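Local atomic coordinates of probable ABC transporter extracellular-binding protein yckB (PDB entry 2IEE), a protein that probably serves as the extracellular solute-binding component of a binding-protein-dependent ABC transport system. Residues T113-K118 / Q164-V169; D119-I124 / N195-P200; K128-K133 / Y150-V155; K134-A139 / G172-I177. All coordinates share one frame; numbering follows the deposited sequence.

Interaction 1: T113-K118 / Q164-V169; sequences TAIVRK and QYLKDV
Val169, Ile115 and Arg117 carry this contact, where helix 162-171 packs on strand 108-116 of the mixed sheet. This is helix-on-sheet packing in one lobe of a periplasmic-binding-protein fold of solute-binding family 3. The short axes of helix and strand lie 9.1 Å apart at closest, with 63° between their directions. Val169 gives up the most surface. Its CG1, anti to the backbone N (chi1 169°), reaches the strand end and lies 3.8 Å from Val116 C. One turn earlier, Leu166 brings its CD2 to 3.9 Å from Ile115 CD1, the two branches meeting at a slant. Helix 181-190 covers Ile115 as well, through Ala187 and Leu188. Arg117 adds the polar part. Its chain bends at chi3 (-75°) and carries the guanidinium to the end of the helix. Asp175, Asp120 and the carbonyl of Thr174 also hold this group. With an alanine here, the Val169 carbonyl would probably lose this donor and Asp175 its charged partner. NH1 of Arg117 donates to Val169 O at 2.8 Å, on a lone pair in the carbonyl plane, with the oxygen also lying in the guanidinium plane.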
loop_
_atom_site.group_PDB
_atom_site.type_symbol
_atom_site.label_atom_id
_atom_site.label_comp_id
_atom_site.label_asym_id
_atom_site.label_seq_id
_atom_site.Cartn_x
_atom_site.Cartn_y
_atom_site.Cartn_z
ATOM N N THR A 113 -0.820 3.787 11.438
ATOM C CA THR A 113 -0.656 4.896 12.363
ATOM C C THR A 113 -2.022 5.509 12.610
ATOM O O THR A 113 -3.040 4.958 12.192
ATOM C CB THR A 113 0.303 5.976 11.803
ATOM O OG1 THR A 113 -0.161 6.423 10.523
ATOM C CG2 THR A 113 1.710 5.414 11.658
ATOM N N ALA A 114 -2.045 6.640 13.302
ATOM C CA ALA A 114 -3.292 7.317 13.605
ATOM C C ALA A 114 -3.179 8.819 13.400
ATOM O O ALA A 114 -2.180 9.437 13.765
ATOM C CB ALA A 114 -3.699 7.034 15.050
ATOM N N ILE A 115 -4.203 9.403 12.799
ATOM C CA ILE A 115 -4.235 10.838 12.613
ATOM C C ILE A 115 -5.176 11.347 13.694
ATOM O O ILE A 115 -6.292 10.852 13.846
ATOM C CB ILE A 115 -4.762 11.231 11.225
ATOM C CG1 ILE A 115 -3.609 11.217 10.224
ATOM C CG2 ILE A 115 -5.414 12.613 11.279
ATOM C CD1 ILE A 115 -4.043 11.492 8.796
ATOM N N VAL A 116 -4.695 12.315 14.462
ATOM C CA VAL A 116 -5.461 12.905 15.553
ATOM C C VAL A 116 -5.314 14.419 15.433
ATOM O O VAL A 116 -4.655 14.897 14.511
ATOM C CB VAL A 116 -4.903 12.435 16.921
ATOM C CG1 VAL A 116 -5.089 10.925 17.071
ATOM C CG2 VAL A 116 -3.414 12.777 17.029
ATOM N N ARG A 117 -5.930 15.173 16.341
ATOM C CA ARG A 117 -5.812 16.626 16.301
ATOM C C ARG A 117 -4.387 17.061 16.633
ATOM O O ARG A 117 -3.724 16.455 17.470
ATOM C CB ARG A 117 -6.786 17.277 17.289
ATOM C CG ARG A 117 -8.206 17.401 16.758
ATOM C CD ARG A 117 -9.128 18.004 17.802
ATOM N NE ARG A 117 -9.460 17.051 18.857
ATOM C CZ ARG A 117 -10.221 15.972 18.672
ATOM N NH1 ARG A 117 -10.722 15.708 17.470
ATOM N NH2 ARG A 117 -10.497 15.166 19.691
ATOM N N LYS A 118 -3.919 18.114 15.968
ATOM C CA LYS A 118 -2.574 18.624 16.207
ATOM C C LYS A 118 -2.461 19.326 17.561
ATOM O O LYS A 118 -1.429 19.222 18.232
ATOM C CB LYS A 118 -2.161 19.599 15.096
ATOM C CG LYS A 118 -0.731 20.143 15.255
ATOM C CD LYS A 118 -0.396 21.205 14.216
ATOM C CE LYS A 118 -0.427 20.638 12.803
ATOM N NZ LYS A 118 -0.217 21.700 11.782
ATOM N N GLN A 164 -13.110 15.546 3.990
ATOM C CA GLN A 164 -14.178 15.586 4.979
ATOM C C GLN A 164 -13.762 14.857 6.253
ATOM O O GLN A 164 -13.924 15.375 7.356
ATOM C CB GLN A 164 -15.449 14.954 4.404
ATOM C CG GLN A 164 -16.659 15.131 5.290
ATOM C CD GLN A 164 -16.922 16.588 5.612
ATOM O OE1 GLN A 164 -17.179 17.396 4.719
ATOM N NE2 GLN A 164 -16.853 16.934 6.894
ATOM N N TYR A 165 -13.224 13.653 6.095
ATOM C CA TYR A 165 -12.775 12.871 7.237
ATOM C C TYR A 165 -11.774 13.664 8.072
ATOM O O TYR A 165 -11.884 13.741 9.292
ATOM C CB TYR A 165 -12.104 11.577 6.773
ATOM C CG TYR A 165 -13.045 10.496 6.291
ATOM C CD1 TYR A 165 -13.945 9.890 7.161
ATOM C CD2 TYR A 165 -12.992 10.037 4.978
ATOM C CE1 TYR A 165 -14.765 8.848 6.737
ATOM C CE2 TYR A 165 -13.811 8.996 4.542
ATOM C CZ TYR A 165 -14.691 8.404 5.430
ATOM O OH TYR A 165 -15.472 7.355 5.017
ATOM N N LEU A 166 -10.797 14.260 7.402
ATOM C CA LEU A 166 -9.758 15.021 8.082
ATOM C C LEU A 166 -10.284 16.258 8.816
ATOM O O LEU A 166 -9.873 16.530 9.943
ATOM C CB LEU A 166 -8.673 15.416 7.073
ATOM C CG LEU A 166 -7.990 14.233 6.368
ATOM C CD1 LEU A 166 -7.166 14.745 5.194
ATOM C CD2 LEU A 166 -7.101 13.469 7.356
ATOM N N LYS A 167 -11.194 16.998 8.188
ATOM C CA LYS A 167 -11.741 18.197 8.821
ATOM C C LYS A 167 -12.569 17.889 10.060
ATOM O O LYS A 167 -12.592 18.679 11.003
ATOM C CB LYS A 167 -12.592 19.000 7.829
ATOM C CG LYS A 167 -11.789 19.598 6.695
ATOM C CD LYS A 167 -12.593 20.633 5.929
ATOM C CE LYS A 167 -11.818 21.133 4.717
ATOM N NZ LYS A 167 -10.467 21.658 5.083
ATOM N N ASP A 168 -13.247 16.746 10.060
ATOM C CA ASP A 168 -14.060 16.356 11.204
ATOM C C ASP A 168 -13.166 16.041 12.394
ATOM O O ASP A 168 -13.572 16.190 13.548
ATOM C CB ASP A 168 -14.939 15.146 10.857
ATOM C CG ASP A 168 -15.998 15.478 9.817
ATOM O OD1 ASP A 168 -16.485 16.631 9.809
ATOM O OD2 ASP A 168 -16.346 14.590 9.014
ATOM N N VAL A 169 -11.950 15.586 12.115
ATOM C CA VAL A 169 -11.014 15.304 13.190
ATOM C C VAL A 169 -10.595 16.666 13.735
ATOM O O VAL A 169 -10.669 16.919 14.941
ATOM C CB VAL A 169 -9.755 14.577 12.691
ATOM C CG1 VAL A 169 -8.704 14.548 13.805
ATOM C CG2 VAL A 169 -10.101 13.168 12.262
#

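Interaction 2: D119-I124 / N195-P200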
loop_
_atom_site.group_PDB
_atom_site.type_symbol
_atom_site.label_atom_id
_atom_site.label_comp_id
_atom_site.label_asym_id
_atom_site.label_seq_id
_atom_site.Cartn_x
_atom_site.Cartn_y
_atom_site.Cartn_z
ATOM N N ASP A 119 -3.517 20.029 17.971
ATOM C CA ASP A 119 -3.477 20.757 19.239
ATOM C C ASP A 119 -3.538 19.920 20.517
ATOM O O ASP A 119 -2.864 20.249 21.486
ATOM C CB ASP A 119 -4.563 21.840 19.281
ATOM C CG ASP A 119 -5.965 21.284 19.144
ATOM O OD1 ASP A 119 -6.135 20.051 19.022
ATOM O OD2 ASP A 119 -6.910 22.096 19.160
ATOM N N ASP A 120 -4.334 18.854 20.546
ATOM C CA ASP A 120 -4.392 18.027 21.757
ATOM C C ASP A 120 -4.254 16.527 21.499
ATOM O O ASP A 120 -4.481 15.708 22.395
ATOM C CB ASP A 120 -5.682 18.294 22.542
ATOM C CG ASP A 120 -6.942 18.040 21.723
ATOM O OD1 ASP A 120 -6.863 17.381 20.667
ATOM O OD2 ASP A 120 -8.022 18.498 22.153
ATOM N N LEU A 121 -3.881 16.171 20.273
ATOM C CA LEU A 121 -3.711 14.772 19.902
ATOM C C LEU A 121 -4.958 13.963 20.236
ATOM O O LEU A 121 -4.881 12.753 20.452
ATOM C CB LEU A 121 -2.493 14.186 20.625
ATOM C CG LEU A 121 -1.166 14.917 20.370
ATOM C CD1 LEU A 121 -0.098 14.415 21.333
ATOM C CD2 LEU A 121 -0.731 14.711 18.922
ATOM N N SER A 122 -6.102 14.643 20.277
ATOM C CA SER A 122 -7.386 14.015 20.576
ATOM C C SER A 122 -7.407 13.267 21.915
ATOM O O SER A 122 -8.167 12.312 22.089
ATOM C CB SER A 122 -7.782 13.056 19.440
ATOM O OG SER A 122 -7.824 13.731 18.187
ATOM N N GLY A 123 -6.571 13.707 22.853
ATOM C CA GLY A 123 -6.520 13.085 24.167
ATOM C C GLY A 123 -6.042 11.646 24.143
ATOM O O GLY A 123 -6.312 10.868 25.061
ATOM N N ILE A 124 -5.323 11.293 23.086
ATOM C CA ILE A 124 -4.815 9.939 22.922
ATOM C C ILE A 124 -3.307 9.856 23.161
ATOM O O ILE A 124 -2.545 10.657 22.612
ATOM C CB ILE A 124 -5.141 9.428 21.498
ATOM C CG1 ILE A 124 -6.662 9.385 21.310
ATOM C CG2 ILE A 124 -4.502 8.060 21.265
ATOM C CD1 ILE A 124 -7.130 9.126 19.881
ATOM N N ASN A 195 -5.993 21.245 11.491
ATOM C CA ASN A 195 -5.618 20.820 12.834
ATOM C C ASN A 195 -5.573 19.301 12.944
ATOM O O ASN A 195 -6.379 18.694 13.643
ATOM C CB ASN A 195 -6.582 21.391 13.875
ATOM C CG ASN A 195 -6.278 20.897 15.282
ATOM O OD1 ASN A 195 -5.118 20.739 15.662
ATOM N ND2 ASN A 195 -7.322 20.663 16.063
ATOM N N ILE A 196 -4.623 18.698 12.237
ATOM C CA ILE A 196 -4.436 17.255 12.246
ATOM C C ILE A 196 -2.945 16.947 12.192
ATOM O O ILE A 196 -2.137 17.773 11.767
ATOM C CB ILE A 196 -5.089 16.566 11.018
ATOM C CG1 ILE A 196 -4.410 17.049 9.733
ATOM C CG2 ILE A 196 -6.584 16.843 10.991
ATOM C CD1 ILE A 196 -4.883 16.338 8.473
ATOM N N THR A 197 -2.586 15.749 12.619
ATOM C CA THR A 197 -1.200 15.321 12.593
ATOM C C THR A 197 -1.207 13.822 12.822
ATOM O O THR A 197 -2.222 13.256 13.226
ATOM C CB THR A 197 -0.378 15.991 13.714
ATOM O OG1 THR A 197 0.997 15.598 13.604
ATOM C CG2 THR A 197 -0.911 15.571 15.080
ATOM N N ILE A 198 -0.082 13.179 12.543
ATOM C CA ILE A 198 0.045 11.748 12.755
ATOM C C ILE A 198 0.530 11.612 14.189
ATOM O O ILE A 198 1.496 12.267 14.578
ATOM C CB ILE A 198 1.075 11.133 11.786
ATOM C CG1 ILE A 198 0.552 11.264 10.350
ATOM C CG2 ILE A 198 1.343 9.683 12.159
ATOM C CD1 ILE A 198 1.446 10.667 9.279
ATOM N N HIS A 199 -0.149 10.797 14.988
ATOM C CA HIS A 199 0.256 10.625 16.382
ATOM C C HIS A 199 1.693 10.109 16.423
ATOM O O HIS A 199 2.021 9.123 15.775
ATOM C CB HIS A 199 -0.678 9.652 17.104
ATOM C CG HIS A 199 -0.517 9.661 18.591
ATOM N ND1 HIS A 199 0.606 9.173 19.221
ATOM C CD2 HIS A 199 -1.323 10.133 19.571
ATOM C CE1 HIS A 199 0.486 9.343 20.527
ATOM N NE2 HIS A 199 -0.676 9.922 20.766
ATOM N N PRO A 200 2.566 10.773 17.195
ATOM C CA PRO A 200 3.975 10.395 17.318
ATOM C C PRO A 200 4.328 9.068 17.980
ATOM O O PRO A 200 5.421 8.557 17.761
ATOM C CB PRO A 200 4.584 11.583 18.067
ATOM C CG PRO A 200 3.456 12.021 18.959
ATOM C CD PRO A 200 2.264 11.959 18.019
#
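Asp119 and Asn195 meet with their side chains crossing at about a right angle. The carboxylate and amide planes are 76° apart. Asn195 uses both ends of its amide. Its OD1 accepts from Asp119 N at 2.9 Å, on a lone pair in the carbonyl plane. Its ND2 gives a weak bond to Asp119 OD1 at 3.2 Å. The Asn195 CG stands anti to the backbone N (chi1 176°), which points the amide at the loop. Cutting this side chain back to an alanine is likely to leave Asp119 N without this acceptor and take a weak partner from the Asp119 carboxylate.

At the other end, His199 turns its ring edge to the loop. NE2 donates to Ile124 O at 2.7 Å. The oxygen lies in the ring plane, but the donor stands above the carbonyl plane, 49° out of it. ND1 accepts from Asp201 N, so both ring nitrogens are engaged, which should fix the rotation of the ring. Between these polar ends sits Leu121. Its CD2 touches Thr197 CG2 at 3.9 Å and Pro200 CD at 4.2 Å, at a slant to both.

The loop itself is shaped by Asp120, whose OD1 accepts from Ser122 N, from above the carboxylate plane. The arrangement is that of an Asx-turn loop leaving strand 108-116 and folding back over the start of its antiparallel neighbour, strand 197-214.

Interaction 3: K128-K133 / Y150-V155; sequences KDLKGK and YGAKEV
The backbones of 128-133 and 150-155 run close together, with Lys131 CA and Gly151 CA 4.3 Å apart, and two hydrogen bonds join them, Gly132 N to Gly151 O at 2.8 Å, almost straight (173°), and Lys153 N to Lys133 O at 2.6 Å, nearly along the C=O axis.

Tyr150 and Leu130 lead the side-chain contact. Their CB atoms meet at 3.9 Å. The Tyr150 CG lies anti to the carbonyl carbon (chi1 -75°), and the ring reaches the backbone of Lys128, its CD1 3.9 Å from Lys128 N. Ala152 CB comes 3.4 Å from Leu130 O. A CA-H...O contact from Ala152 CA to Leu130 O, 3.3 Å, adds to this. Leu130 is buried and also packs on Ile124. Lys153 runs extended beside the turn, with its CE 3.5 Å from Gly132 O. Lys133 points the other way, and its NZ is bonded to Ser122 O.

Both glycines take positive phi. A side chain at Gly151 would be jammed against the preceding carbonyl oxygen and would crowd Lys131 CG. Gly132 sits in a type II beta turn from Leu130 to Lys133, just before strand 134-136. Gly151 is the C-prime residue of a Schellman motif that ends helix 142-149. The contact thus pairs a tight turn with a Schellman helix end, at the edge where strand 153-154 joins the sheet.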
loop_
_atom_site.group_PDB
_atom_site.type_symbol
_atom_site.label_atom_id
_atom_site.label_comp_id
_atom_site.label_asym_id
_atom_site.label_seq_id
_atom_site.Cartn_x
_atom_site.Cartn_y
_atom_site.Cartn_z
ATOM N N LYS A 128 -4.459 2.076 23.693
ATOM C CA LYS A 128 -5.440 1.851 24.745
ATOM C C LYS A 128 -6.399 3.033 24.918
ATOM O O LYS A 128 -7.544 2.840 25.318
ATOM C CB LYS A 128 -4.727 1.575 26.074
ATOM C CG LYS A 128 -5.651 1.517 27.282
ATOM C CD LYS A 128 -4.881 1.146 28.550
ATOM C CE LYS A 128 -5.747 1.291 29.796
ATOM N NZ LYS A 128 -6.205 2.701 29.971
ATOM N N ASP A 129 -5.931 4.247 24.622
ATOM C CA ASP A 129 -6.766 5.438 24.776
ATOM C C ASP A 129 -7.821 5.601 23.685
ATOM O O ASP A 129 -8.622 6.540 23.711
ATOM C CB ASP A 129 -5.906 6.703 24.850
ATOM C CG ASP A 129 -4.999 6.729 26.074
ATOM O OD1 ASP A 129 -5.430 6.287 27.163
ATOM O OD2 ASP A 129 -3.855 7.212 25.952
ATOM N N LEU A 130 -7.825 4.684 22.727
ATOM C CA LEU A 130 -8.804 4.715 21.650
ATOM C C LEU A 130 -10.175 4.360 22.219
ATOM O O LEU A 130 -11.207 4.606 21.592
ATOM C CB LEU A 130 -8.419 3.706 20.572
ATOM C CG LEU A 130 -8.015 4.234 19.196
ATOM C CD1 LEU A 130 -6.985 5.340 19.318
ATOM C CD2 LEU A 130 -7.473 3.076 18.383
ATOM N N LYS A 131 -10.180 3.782 23.417
ATOM C CA LYS A 131 -11.425 3.385 24.073
ATOM C C LYS A 131 -12.389 4.558 24.240
ATOM O O LYS A 131 -12.077 5.539 24.917
ATOM C CB LYS A 131 -11.116 2.770 25.441
ATOM C CG LYS A 131 -12.342 2.295 26.203
ATOM C CD LYS A 131 -11.952 1.604 27.503
ATOM C CE LYS A 131 -13.180 1.239 28.328
ATOM N NZ LYS A 131 -13.947 2.453 28.746
ATOM N N GLY A 132 -13.556 4.454 23.612
ATOM C CA GLY A 132 -14.545 5.508 23.718
ATOM C C GLY A 132 -14.366 6.649 22.730
ATOM O O GLY A 132 -15.184 7.568 22.685
ATOM N N LYS A 133 -13.304 6.598 21.936
ATOM C CA LYS A 133 -13.058 7.649 20.961
ATOM C C LYS A 133 -13.840 7.410 19.684
ATOM O O LYS A 133 -14.247 6.288 19.396
ATOM C CB LYS A 133 -11.568 7.729 20.633
ATOM C CG LYS A 133 -10.697 8.085 21.811
ATOM C CD LYS A 133 -10.887 9.525 22.252
ATOM C CE LYS A 133 -9.974 9.838 23.425
ATOM N NZ LYS A 133 -10.039 11.270 23.809
ATOM N N TYR A 150 -9.800 -2.018 20.386
ATOM C CA TYR A 150 -9.472 -1.132 21.487
ATOM C C TYR A 150 -10.658 -0.361 22.052
ATOM O O TYR A 150 -10.487 0.526 22.885
ATOM C CB TYR A 150 -8.352 -0.187 21.061
ATOM C CG TYR A 150 -7.017 -0.889 21.030
ATOM C CD1 TYR A 150 -6.281 -1.068 22.200
ATOM C CD2 TYR A 150 -6.514 -1.425 19.847
ATOM C CE1 TYR A 150 -5.079 -1.763 22.195
ATOM C CE2 TYR A 150 -5.307 -2.125 19.828
ATOM C CZ TYR A 150 -4.598 -2.289 21.008
ATOM O OH TYR A 150 -3.412 -2.981 21.001
ATOM N N GLY A 151 -11.860 -0.704 21.599
ATOM C CA GLY A 151 -13.056 -0.068 22.122
ATOM C C GLY A 151 -13.451 1.287 21.580
ATOM O O GLY A 151 -14.149 2.043 22.258
ATOM N N ALA A 152 -13.028 1.597 20.360
ATOM C CA ALA A 152 -13.365 2.881 19.759
ATOM C C ALA A 152 -14.762 2.837 19.157
ATOM O O ALA A 152 -15.218 1.788 18.706
ATOM C CB ALA A 152 -12.348 3.239 18.683
ATOM N N LYS A 153 -15.448 3.972 19.171
ATOM C CA LYS A 153 -16.777 4.057 18.584
ATOM C C LYS A 153 -16.552 4.208 17.088
ATOM O O LYS A 153 -15.792 5.078 16.658
ATOM C CB LYS A 153 -17.523 5.290 19.097
ATOM C CG LYS A 153 -17.672 5.358 20.606
ATOM C CD LYS A 153 -18.478 6.580 21.023
ATOM C CE LYS A 153 -18.609 6.650 22.540
ATOM N NZ LYS A 153 -19.461 7.798 22.951
ATOM N N GLU A 154 -17.195 3.368 16.289
ATOM C CA GLU A 154 -17.027 3.480 14.849
ATOM C C GLU A 154 -17.999 4.517 14.305
ATOM O O GLU A 154 -19.192 4.465 14.587
ATOM C CB GLU A 154 -17.263 2.133 14.172
ATOM C CG GLU A 154 -17.400 2.229 12.663
ATOM C CD GLU A 154 -17.563 0.874 12.006
ATOM O OE1 GLU A 154 -18.208 -0.011 12.604
ATOM O OE2 GLU A 154 -17.054 0.700 10.880
ATOM N N VAL A 155 -17.484 5.469 13.536
ATOM C CA VAL A 155 -18.335 6.504 12.964
ATOM C C VAL A 155 -18.785 6.085 11.569
ATOM O O VAL A 155 -17.962 5.783 10.704
ATOM C CB VAL A 155 -17.599 7.856 12.885
ATOM C CG1 VAL A 155 -18.514 8.911 12.281
ATOM C CG2 VAL A 155 -17.151 8.284 14.276
#

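Interaction 4: K134-A139 / G172-I177; sequences KAAGAA and GRTDVI
The backbone of Lys134 is held by the backbone and the carboxylate of Asp175. Lys134 N donates to Asp175 OD2 at 2.8 Å, on the anti lone pair and nearly straight (170°). Lys134 O accepts twice, from Asp175 N at 2.9 Å and from Val176 N at 3.1 Å. The lysine chain bends at chi3 (-69°) and passes over the Arg173 carbonyl. Its NZ bonds to Arg173 O at 2.8 Å, well above the carbonyl plane. Two residues on, Ala136 N donates to Val176 O at 3.0 Å.

Side chains pack on both faces of the pair. Ala135 CB meets Val176 CG1 at 3.9 Å. On the face of Ala136, its CB lies only 3.3 Å from Ile177 CD1, a tight fit.

Further out, the Asp175 carboxylate is also positioned by Arg117, at its other oxygen. Asp168 holds Arg173. Val169 of helix 162-171 packs on Thr174 and Ile177, and Tyr165 on Ala136. Gly172, with positive phi, closes that helix in a Schellman motif.

Strands 134-136 and 176-180 are parallel neighbours, and helices lie between them in the chain. Such parallel pairing is characteristic of the alpha/beta lobes of periplasmic binding proteins.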
loop_
_atom_site.group_PDB
_atom_site.type_symbol
_atom_site.label_atom_id
_atom_site.label_comp_id
_atom_site.label_asym_id
_atom_site.label_seq_id
_atom_site.Cartn_x
_atom_site.Cartn_y
_atom_site.Cartn_z
ATOM N N LYS A 134 -14.050 8.476 18.918
ATOM C CA LYS A 134 -14.770 8.370 17.661
ATOM C C LYS A 134 -13.773 8.121 16.535
ATOM O O LYS A 134 -13.004 9.011 16.163
ATOM C CB LYS A 134 -15.580 9.648 17.415
ATOM C CG LYS A 134 -16.723 9.834 18.425
ATOM C CD LYS A 134 -17.471 11.151 18.261
ATOM C CE LYS A 134 -16.602 12.330 18.666
ATOM N NZ LYS A 134 -17.355 13.616 18.662
ATOM N N ALA A 135 -13.784 6.897 16.011
ATOM C CA ALA A 135 -12.885 6.498 14.936
ATOM C C ALA A 135 -13.588 6.482 13.579
ATOM O O ALA A 135 -14.691 5.943 13.434
ATOM C CB ALA A 135 -12.288 5.124 15.239
ATOM N N ALA A 136 -12.943 7.078 12.583
ATOM C CA ALA A 136 -13.514 7.150 11.245
ATOM C C ALA A 136 -12.592 6.564 10.185
ATOM O O ALA A 136 -11.408 6.319 10.439
ATOM C CB ALA A 136 -13.851 8.595 10.907
ATOM N N GLY A 137 -13.151 6.353 8.995
ATOM C CA GLY A 137 -12.404 5.785 7.885
ATOM C C GLY A 137 -13.163 4.607 7.291
ATOM O O GLY A 137 -14.296 4.345 7.690
ATOM N N ALA A 138 -12.546 3.895 6.347
ATOM C CA ALA A 138 -13.180 2.742 5.705
ATOM C C ALA A 138 -13.732 1.760 6.734
ATOM O O ALA A 138 -13.066 1.427 7.715
ATOM C CB ALA A 138 -12.186 2.036 4.787
ATOM N N ALA A 139 -14.947 1.284 6.481
ATOM C CA ALA A 139 -15.641 0.369 7.383
ATOM C C ALA A 139 -15.087 -1.047 7.562
ATOM O O ALA A 139 -14.961 -1.521 8.690
ATOM C CB ALA A 139 -17.113 0.293 6.978
ATOM N N GLY A 172 -13.209 18.359 15.719
ATOM C CA GLY A 172 -13.600 17.759 16.979
ATOM C C GLY A 172 -14.864 16.926 16.817
ATOM O O GLY A 172 -15.378 16.397 17.796
ATOM N N ARG A 173 -15.376 16.819 15.590
ATOM C CA ARG A 173 -16.576 16.020 15.333
ATOM C C ARG A 173 -16.232 14.531 15.463
ATOM O O ARG A 173 -17.075 13.723 15.847
ATOM C CB ARG A 173 -17.157 16.335 13.950
ATOM C CG ARG A 173 -17.671 17.755 13.829
ATOM C CD ARG A 173 -18.501 17.978 12.558
ATOM N NE ARG A 173 -19.702 17.148 12.533
ATOM C CZ ARG A 173 -19.873 16.097 11.737
ATOM N NH1 ARG A 173 -18.917 15.743 10.886
ATOM N NH2 ARG A 173 -20.995 15.390 11.802
ATOM N N THR A 174 -14.992 14.182 15.125
ATOM C CA THR A 174 -14.490 12.820 15.280
ATOM C C THR A 174 -13.157 12.969 16.009
ATOM O O THR A 174 -12.684 14.092 16.214
ATOM C CB THR A 174 -14.253 12.103 13.940
ATOM O OG1 THR A 174 -13.417 12.911 13.099
ATOM C CG2 THR A 174 -15.593 11.794 13.252
ATOM N N ASP A 175 -12.539 11.856 16.391
ATOM C CA ASP A 175 -11.284 11.930 17.131
ATOM C C ASP A 175 -10.045 11.355 16.471
ATOM O O ASP A 175 -8.953 11.912 16.594
ATOM C CB ASP A 175 -11.432 11.233 18.477
ATOM C CG ASP A 175 -12.510 11.841 19.326
ATOM O OD1 ASP A 175 -12.458 13.065 19.540
ATOM O OD2 ASP A 175 -13.395 11.090 19.788
ATOM N N VAL A 176 -10.208 10.241 15.770
ATOM C CA VAL A 176 -9.056 9.587 15.191
ATOM C C VAL A 176 -9.359 8.831 13.907
ATOM O O VAL A 176 -10.483 8.376 13.688
ATOM C CB VAL A 176 -8.480 8.610 16.239
ATOM C CG1 VAL A 176 -9.530 7.560 16.568
ATOM C CG2 VAL A 176 -7.193 7.959 15.741
ATOM N N ILE A 177 -8.339 8.722 13.059
ATOM C CA ILE A 177 -8.424 7.987 11.800
ATOM C C ILE A 177 -7.247 7.020 11.799
ATOM O O ILE A 177 -6.100 7.439 11.955
ATOM C CB ILE A 177 -8.247 8.882 10.557
ATOM C CG1 ILE A 177 -9.281 10.000 10.551
ATOM C CG2 ILE A 177 -8.408 8.035 9.280
ATOM C CD1 ILE A 177 -10.687 9.500 10.522
#

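Overall arrangement
All four contacts belong to one lobe and reach the same mixed sheet. Interactions 1 and 4 are buried and lie 7 Å apart, centre to centre. They share the Arg117-Asp175 and Asp168-Arg173 salt bridges, so salt bridges join the two contacts where helix 162-171 ends and the strands begin or end. Interaction 2 is partly buried and continues from interaction 1 along strands 108-116 and 197-214. It mixes side-chain amide and imidazole bonds with a little apolar packing. Interaction 3 is a surface contact, mostly backbone to backbone. Strand 153-154 there is an outermost strand and pairs with strand 134-136 of interaction 4. Ser122 ties interaction 2 to interactions 3 and 4, through Lys133 and Asp175.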